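Local coordinates for protein zebrafish RNase5 (Danio rerio, PDB 3LJE) that probably cleaves RNA as a secreted-type ribonuclease of the pancreatic RNase A superfamily, in its angiogenin-related branch from fish, at residues P5-R10 with G110-W115; F80-C85 with S103-V108. One frame throughout, in Å; residues are numbered along the deposited sequence.

Contact 1 (5-10 with 110-115) and contact 2 (80-85 with 103-108) both draw on strand 97-112, in different ways: contact 1 sets the N-terminal segment and the start of helix 8-18 against the strand's far end and the turn after it, while contact 2 pairs an earlier part of it with strand 80-89, its neighbour in the same antiparallel sheet. Their centres lie about 21 Å apart, on opposite sides of the chain's centre. One residue separates segments 103-108 and 110-115 in sequence; otherwise the two contacts do not touch. Contact 1 is a charged surface junction about 14 Å from the chain's centre; contact 2, about 9 Å from it, is partly buried.

Contact 1: residues P5-R10 with G110-W115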
ATOM      1  N   PRO A   5       5.578  -8.173 -18.292  1.00 45.18           N
ATOM      2  CA  PRO A   5       4.626  -7.118 -18.636  1.00 42.91           C
ATOM      3  C   PRO A   5       3.216  -7.363 -18.246  1.00 41.38           C
ATOM      4  O   PRO A   5       2.414  -6.428 -18.247  1.00 39.76           O
ATOM      5  CB  PRO A   5       4.830  -6.953 -20.158  1.00 44.58           C
ATOM      6  CG  PRO A   5       5.152  -8.371 -20.570  1.00 44.52           C
ATOM      7  CD  PRO A   5       6.175  -8.770 -19.514  1.00 45.00           C
ATOM      8  N   ASP A   6       2.840  -8.591 -17.908  1.00 40.19           N
ATOM      9  CA  ASP A   6       1.437  -8.691 -17.483  1.00 39.96           C
ATOM     10  C   ASP A   6       1.354  -8.344 -15.999  1.00 37.64           C
ATOM     11  O   ASP A   6       0.272  -8.254 -15.435  1.00 37.93           O
ATOM     12  CB  ASP A   6       0.890 -10.084 -17.653  1.00 42.19           C
ATOM     13  CG  ASP A   6       1.798 -11.111 -17.081  1.00 45.43           C
ATOM     14  OD1 ASP A   6       3.021 -11.021 -17.306  1.00 46.07           O
ATOM     15  OD2 ASP A   6       1.287 -12.015 -16.384  1.00 48.51           O
ATOM     16  N   VAL A   7       2.502  -8.158 -15.377  1.00 35.78           N
ATOM     17  CA  VAL A   7       2.542  -7.867 -13.930  1.00 32.79           C
ATOM     18  C   VAL A   7       2.889  -6.404 -13.673  1.00 33.29           C
ATOM     19  O   VAL A   7       2.417  -5.810 -12.717  1.00 30.90           O
ATOM     20  CB  VAL A   7       3.644  -8.693 -13.260  1.00 32.16           C
ATOM     21  CG1 VAL A   7       3.854  -8.217 -11.802  1.00 30.28           C
ATOM     22  CG2 VAL A   7       3.241 -10.225 -13.234  1.00 32.65           C
ATOM     23  N   ASP A   8       3.755  -5.846 -14.517  1.00 32.20           N
ATOM     24  CA  ASP A   8       4.169  -4.504 -14.316  1.00 33.90           C
ATOM     25  C   ASP A   8       3.107  -3.411 -13.981  1.00 33.32           C
ATOM     26  O   ASP A   8       3.324  -2.606 -13.059  1.00 32.33           O
ATOM     27  CB  ASP A   8       5.066  -4.091 -15.469  1.00 36.45           C
ATOM     28  CG  ASP A   8       5.803  -2.796 -15.181  1.00 37.35           C
ATOM     29  OD1 ASP A   8       6.546  -2.708 -14.181  1.00 37.86           O
ATOM     30  OD2 ASP A   8       5.607  -1.862 -15.953  1.00 40.66           O
ATOM     31  N   PRO A   9       1.947  -3.364 -14.686  1.00 32.80           N
ATOM     32  CA  PRO A   9       0.971  -2.316 -14.341  1.00 31.92           C
ATOM     33  C   PRO A   9       0.498  -2.374 -12.863  1.00 30.31           C
ATOM     34  O   PRO A   9       0.442  -1.339 -12.155  1.00 28.60           O
ATOM     35  CB  PRO A   9      -0.203  -2.562 -15.338  1.00 33.04           C
ATOM     36  CG  PRO A   9       0.551  -3.156 -16.609  1.00 33.07           C
ATOM     37  CD  PRO A   9       1.454  -4.196 -15.814  1.00 33.91           C
ATOM     38  N   ARG A  10       0.247  -3.594 -12.411  1.00 27.39           N
ATOM     39  CA  ARG A  10      -0.236  -3.802 -11.040  1.00 25.54           C
ATOM     40  C   ARG A  10       0.854  -3.555 -10.029  1.00 22.52           C
ATOM     41  O   ARG A  10       0.586  -2.990  -8.904  1.00 20.83           O
ATOM     42  CB  ARG A  10      -0.825  -5.196 -10.868  1.00 25.46           C
ATOM     43  CG  ARG A  10      -2.329  -5.209 -11.321  1.00 31.73           C
ATOM     44  CD  ARG A  10      -2.971  -6.575 -11.048  1.00 32.68           C
ATOM     45  NE  ARG A  10      -2.125  -7.518 -11.780  1.00 34.58           N
ATOM     46  CZ  ARG A  10      -1.881  -8.784 -11.397  1.00 35.22           C
ATOM     47  NH1 ARG A  10      -2.437  -9.276 -10.278  1.00 33.25           N
ATOM     48  NH2 ARG A  10      -1.044  -9.521 -12.131  1.00 35.79           N
ATOM     49  N   GLY A 110      -0.741  -9.592  -2.120  1.00 17.46           N
ATOM     50  CA  GLY A 110      -1.028 -10.448  -3.283  1.00 17.16           C
ATOM     51  C   GLY A 110       0.271 -10.341  -4.040  1.00 19.46           C
ATOM     52  O   GLY A 110       0.932  -9.246  -4.089  1.00 19.64           O
ATOM     53  N   CYS A 111       0.713 -11.459  -4.628  1.00 19.12           N
ATOM     54  CA  CYS A 111       1.959 -11.538  -5.370  1.00 21.45           C
ATOM     55  C   CYS A 111       1.712 -12.236  -6.709  1.00 23.58           C
ATOM     56  O   CYS A 111       0.847 -13.112  -6.804  1.00 23.93           O
ATOM     57  CB  CYS A 111       2.965 -12.412  -4.617  1.00 21.49           C
ATOM     58  SG  CYS A 111       3.373 -11.801  -2.936  1.00 20.01           S
ATOM     59  N   ASP A 112       2.485 -11.851  -7.691  1.00 24.93           N
ATOM     60  CA  ASP A 112       2.364 -12.454  -9.025  1.00 26.62           C
ATOM     61  C   ASP A 112       3.739 -12.661  -9.612  1.00 26.75           C
ATOM     62  O   ASP A 112       4.501 -11.718  -9.890  1.00 25.34           O
ATOM     63  CB  ASP A 112       1.473 -11.594  -9.934  1.00 28.62           C
ATOM     64  CG  ASP A 112       1.050 -12.361 -11.229  1.00 32.41           C
ATOM     65  OD1 ASP A 112       1.661 -13.418 -11.545  1.00 32.29           O
ATOM     66  OD2 ASP A 112       0.125 -11.883 -11.864  1.00 32.66           O
ATOM     67  N   LYS A 113       4.089 -13.945  -9.756  1.00 26.82           N
ATOM     68  CA  LYS A 113       5.409 -14.304 -10.280  1.00 28.51           C
ATOM     69  C   LYS A 113       6.567 -13.651  -9.497  1.00 27.16           C
ATOM     70  O   LYS A 113       7.564 -13.288 -10.108  1.00 26.64           O
ATOM     71  CB  LYS A 113       5.532 -13.916 -11.768  1.00 31.67           C
ATOM     72  CG  LYS A 113       4.549 -14.700 -12.775  1.00 35.10           C
ATOM     73  CD  LYS A 113       4.556 -14.066 -14.195  1.00 36.06           C
ATOM     74  CE  LYS A 113       3.289 -14.348 -15.023  1.00 39.66           C
ATOM     75  NZ  LYS A 113       1.960 -13.938 -14.295  1.00 40.87           N
ATOM     76  N   GLY A 114       6.428 -13.564  -8.164  1.00 25.72           N
ATOM     77  CA  GLY A 114       7.444 -13.022  -7.289  1.00 25.37           C
ATOM     78  C   GLY A 114       7.327 -11.487  -7.062  1.00 25.23           C
ATOM     79  O   GLY A 114       8.186 -10.895  -6.347  1.00 26.88           O
ATOM     80  N   TRP A 115       6.350 -10.828  -7.692  1.00 22.58           N
ATOM     81  CA  TRP A 115       6.252  -9.319  -7.497  1.00 22.24           C
ATOM     82  C   TRP A 115       5.012  -8.955  -6.738  1.00 20.60           C
ATOM     83  O   TRP A 115       3.926  -9.537  -6.972  1.00 20.85           O
ATOM     84  CB  TRP A 115       6.154  -8.603  -8.845  1.00 23.58           C
ATOM     85  CG  TRP A 115       7.300  -8.912  -9.726  1.00 27.03           C
ATOM     86  CD1 TRP A 115       7.392  -9.921 -10.690  1.00 29.55           C
ATOM     87  CD2 TRP A 115       8.576  -8.310  -9.649  1.00 29.40           C
ATOM     88  NE1 TRP A 115       8.676  -9.960 -11.197  1.00 31.18           N
ATOM     89  CE2 TRP A 115       9.423  -8.984 -10.590  1.00 31.42           C
ATOM     90  CE3 TRP A 115       9.097  -7.269  -8.880  1.00 28.70           C
ATOM     91  CZ2 TRP A 115      10.772  -8.628 -10.765  1.00 32.78           C
ATOM     92  CZ3 TRP A 115      10.417  -6.907  -9.032  1.00 32.46           C
ATOM     93  CH2 TRP A 115      11.253  -7.584  -9.972  1.00 33.65           C
TER
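A surface salt-bridge network with a buried valine packed beside it fastens the N-terminal segment and the start of helix 8-18 of this RNase A-type fold to the hairpin turn joining strands 97-112 and 115-119. Asp6, Arg10, Asp112 and Lys113 supply the charges, and Val7 packs beside them. The hairpin side is a type I' beta turn from Asp112 to Trp115, closed by backbone hydrogen bonds in both directions between these two residues. Asp112 lies at the centre of the network because its two carboxylate oxygens serve different cations. Its CG stands anti to the backbone N (chi1 -166°), which places the carboxylate where Arg10 can reach it. There OD2 accepts from Arg10 NH2 at 2.6 Å through its anti lone pair, with an N-H...O angle of 153°. The oxygen meets the edge of the guanidinium, in its plane, although the carboxylate itself is turned 67° from that plane. Next to the charges, Val7 CG2 packs 3.7 Å from Asp112 CG. The other methyl, CG1, lies 3.8 Å from Trp115 CB and approaches the indole obliquely. Val117 of strand 115-119 also touches Val7, Arg10 and Asp112, and Tyr11 meets the Trp115 ring edge-to-face. Asp6 OD2 and Asp112 OD2 are 4.7 Å apart, a like-charge approach that Lys113 NZ, bonded to both carboxylates, probably offsets. Lys113, with its chain bent only at the last torsion, brings NZ between the two carboxylates. It reaches Asp112 OD1 at 2.8 Å from the syn side, out of the carboxylate plane, and on the other segment it donates to the syn lone pair of Asp6 OD2 at 2.9 Å.

Contact 2: residues F80-C85 with S103-V108; sequences FPVVTC and STRYIV
Strands 80-85 and 103-105 run antiparallel with a marked twist, their axes 4.8 Å apart at closest and their directions 130° apart, and Phe80-Arg105 and Val82-Ser103 are hydrogen-bonded pairs flanking the non-hydrogen-bonded pair Pro81-Thr104. Each hydrogen-bonded pair makes both of its N-H...O bonds; the shortest is Phe80 N to Arg105 O, 2.8 Å, and the longest Arg105 N to Phe80 O, 3.2 Å.

Phe80, Val82, Ser103 and Arg105 share one face. Ile107 CD1 sits over the centre of the Phe80 ring, 3.8 Å from its centroid, in a CH-pi contact; CG1, held between the backbone N and the carbonyl carbon (chi1 55°), leads it there. Ile107 CG2 meets Val82 CG1 at 3.9 Å, while Val82 CG2 lies against Ser103 OG. A water bridges Ser103 OG and Thr84 OG1. The Phe80 ring also receives Arg58 in a cation-pi contact, and an alanine here would probably leave both Ile107 CD1 and that guanidinium without their aromatic partner. The arrangement is a twisted antiparallel beta hairpin between strands 80-89 and 97-112, part of the curved sheet of the pancreatic ribonuclease fold.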
ATOM      1  N   PHE A  80       6.073  -5.145   9.862  1.00 16.34           N
ATOM      2  CA  PHE A  80       6.696  -4.084   9.040  1.00 16.25           C
ATOM      3  C   PHE A  80       6.136  -2.845   9.605  1.00 14.92           C
ATOM      4  O   PHE A  80       5.020  -2.802  10.143  1.00 16.36           O
ATOM      5  CB  PHE A  80       6.262  -4.115   7.510  1.00 15.44           C
ATOM      6  CG  PHE A  80       7.163  -4.917   6.661  1.00 15.60           C
ATOM      7  CD1 PHE A  80       7.315  -6.341   6.831  1.00 13.78           C
ATOM      8  CD2 PHE A  80       7.901  -4.308   5.631  1.00 15.33           C
ATOM      9  CE1 PHE A  80       8.119  -7.045   5.995  1.00 15.67           C
ATOM     10  CE2 PHE A  80       8.691  -5.047   4.826  1.00 17.20           C
ATOM     11  CZ  PHE A  80       8.816  -6.426   4.975  1.00 16.22           C
ATOM     12  N   PRO A  81       6.913  -1.739   9.490  1.00 14.26           N
ATOM     13  CA  PRO A  81       6.401  -0.446   9.902  1.00 14.89           C
ATOM     14  C   PRO A  81       5.432   0.082   8.876  1.00 13.49           C
ATOM     15  O   PRO A  81       5.733   0.096   7.682  1.00 15.65           O
ATOM     16  CB  PRO A  81       7.630   0.447   9.988  1.00 13.05           C
ATOM     17  CG  PRO A  81       8.558  -0.107   8.946  1.00 13.56           C
ATOM     18  CD  PRO A  81       8.058  -1.485   8.599  1.00 14.76           C
ATOM     19  N   VAL A  82       4.291   0.571   9.287  1.00 14.81           N
ATOM     20  CA  VAL A  82       3.336   1.128   8.337  1.00 15.56           C
ATOM     21  C   VAL A  82       2.669   2.376   8.858  1.00 17.43           C
ATOM     22  O   VAL A  82       2.570   2.592  10.062  1.00 19.83           O
ATOM     23  CB  VAL A  82       2.150   0.144   7.949  1.00 15.96           C
ATOM     24  CG1 VAL A  82       2.775  -1.250   7.373  1.00 15.62           C
ATOM     25  CG2 VAL A  82       1.175  -0.095   9.203  1.00 18.44           C
ATOM     26  N   VAL A  83       2.190   3.197   7.912  1.00 16.12           N
ATOM     27  CA  VAL A  83       1.353   4.336   8.271  1.00 16.78           C
ATOM     28  C   VAL A  83       0.050   4.132   7.531  1.00 16.39           C
ATOM     29  O   VAL A  83       0.055   4.015   6.272  1.00 16.84           O
ATOM     30  CB  VAL A  83       1.968   5.701   7.825  1.00 18.21           C
ATOM     31  CG1 VAL A  83       0.775   6.803   7.790  1.00 17.53           C
ATOM     32  CG2 VAL A  83       3.131   6.026   8.744  1.00 18.94           C
ATOM     33  N   THR A  84      -1.049   4.016   8.268  1.00 16.07           N
ATOM     34  CA  THR A  84      -2.374   3.882   7.664  1.00 15.98           C
ATOM     35  C   THR A  84      -3.146   5.189   7.632  1.00 16.27           C
ATOM     36  O   THR A  84      -3.293   5.871   8.702  1.00 19.14           O
ATOM     37  CB  THR A  84      -3.215   2.826   8.415  1.00 18.50           C
ATOM     38  OG1 THR A  84      -2.518   1.568   8.304  1.00 20.57           O
ATOM     39  CG2 THR A  84      -4.584   2.698   7.776  1.00 19.43           C
ATOM     40  N   CYS A  85      -3.643   5.583   6.425  1.00 16.31           N
ATOM     41  CA  CYS A  85      -4.368   6.860   6.288  1.00 16.06           C
ATOM     42  C   CYS A  85      -5.854   6.517   6.203  1.00 17.57           C
ATOM     43  O   CYS A  85      -6.183   5.756   5.347  1.00 18.04           O
ATOM     44  CB  CYS A  85      -3.949   7.585   4.966  1.00 14.72           C
ATOM     45  SG  CYS A  85      -2.188   8.060   5.094  1.00 16.61           S
ATOM     46  N   SER A 103       1.798   2.145  12.793  1.00 24.01           N
ATOM     47  CA  SER A 103       1.771   1.007  13.649  1.00 23.31           C
ATOM     48  C   SER A 103       2.633  -0.021  13.057  1.00 21.03           C
ATOM     49  O   SER A 103       3.297   0.203  12.008  1.00 20.13           O
ATOM     50  CB  SER A 103       0.362   0.465  13.799  1.00 24.80           C
ATOM     51  OG  SER A 103       0.051  -0.091  12.557  1.00 29.29           O
ATOM     52  N   THR A 104       2.711  -1.175  13.712  1.00 18.44           N
ATOM     53  CA  THR A 104       3.538  -2.179  13.129  1.00 18.49           C
ATOM     54  C   THR A 104       2.650  -3.439  13.019  1.00 21.10           C
ATOM     55  O   THR A 104       1.892  -3.746  13.916  1.00 21.93           O
ATOM     56  CB  THR A 104       4.828  -2.429  13.992  1.00 19.12           C
ATOM     57  OG1 THR A 104       4.489  -3.061  15.240  1.00 21.68           O
ATOM     58  CG2 THR A 104       5.508  -1.082  14.364  1.00 17.58           C
ATOM     59  N   ARG A 105       2.785  -4.141  11.938  1.00 19.53           N
ATOM     60  CA  ARG A 105       1.987  -5.289  11.730  1.00 22.87           C
ATOM     61  C   ARG A 105       2.555  -6.184  10.686  1.00 20.83           C
ATOM     62  O   ARG A 105       3.374  -5.803   9.866  1.00 19.74           O
ATOM     63  CB  ARG A 105       0.579  -4.820  11.305  1.00 27.14           C
ATOM     64  CG  ARG A 105       0.534  -4.005  10.064  1.00 30.33           C
ATOM     65  CD  ARG A 105      -0.947  -3.541   9.728  1.00 39.12           C
ATOM     66  NE  ARG A 105      -1.768  -4.748   9.434  1.00 47.68           N
ATOM     67  CZ  ARG A 105      -2.236  -5.144   8.231  1.00 49.98           C
ATOM     68  NH1 ARG A 105      -1.996  -4.408   7.144  1.00 52.10           N
ATOM     69  NH2 ARG A 105      -2.974  -6.268   8.112  1.00 50.94           N
ATOM     70  N   TYR A 106       2.097  -7.451  10.710  1.00 18.98           N
ATOM     71  CA  TYR A 106       2.471  -8.400   9.704  1.00 18.14           C
ATOM     72  C   TYR A 106       1.673  -7.982   8.443  1.00 20.67           C
ATOM     73  O   TYR A 106       0.430  -7.952   8.507  1.00 26.43           O
ATOM     74  CB  TYR A 106       2.057  -9.853  10.150  1.00 16.28           C
ATOM     75  CG  TYR A 106       3.011 -10.314  11.256  1.00 16.31           C
ATOM     76  CD1 TYR A 106       4.154 -10.937  10.965  1.00 17.21           C
ATOM     77  CD2 TYR A 106       2.717 -10.011  12.618  1.00 17.81           C
ATOM     78  CE1 TYR A 106       5.084 -11.303  11.963  1.00 19.29           C
ATOM     79  CE2 TYR A 106       3.630 -10.375  13.666  1.00 18.81           C
ATOM     80  CZ  TYR A 106       4.799 -11.027  13.308  1.00 18.83           C
ATOM     81  OH  TYR A 106       5.647 -11.486  14.289  1.00 21.64           O
ATOM     82  N   ILE A 107       2.333  -7.740   7.329  1.00 17.48           N
ATOM     83  CA  ILE A 107       1.644  -7.280   6.166  1.00 15.63           C
ATOM     84  C   ILE A 107       1.330  -8.511   5.293  1.00 15.94           C
ATOM     85  O   ILE A 107       2.129  -9.445   5.230  1.00 17.03           O
ATOM     86  CB  ILE A 107       2.469  -6.246   5.388  1.00 16.28           C
ATOM     87  CG1 ILE A 107       3.883  -6.807   5.011  1.00 15.09           C
ATOM     88  CG2 ILE A 107       2.585  -4.952   6.253  1.00 14.55           C
ATOM     89  CD1 ILE A 107       4.693  -5.935   4.040  1.00 17.70           C
ATOM     90  N   VAL A 108       0.199  -8.404   4.593  1.00 14.71           N
ATOM     91  CA  VAL A 108      -0.284  -9.483   3.728  1.00 13.79           C
ATOM     92  C   VAL A 108      -0.407  -8.891   2.325  1.00 15.00           C
ATOM     93  O   VAL A 108      -1.130  -7.913   2.151  1.00 16.79           O
ATOM     94  CB  VAL A 108      -1.643  -9.935   4.232  1.00 15.32           C
ATOM     95  CG1 VAL A 108      -2.152 -11.070   3.253  1.00 15.87           C
ATOM     96  CG2 VAL A 108      -1.464 -10.492   5.709  1.00 17.60           C
TER
HETATM   97  O   HOH W   1      -1.584   1.647  10.957  1.00 36.22           O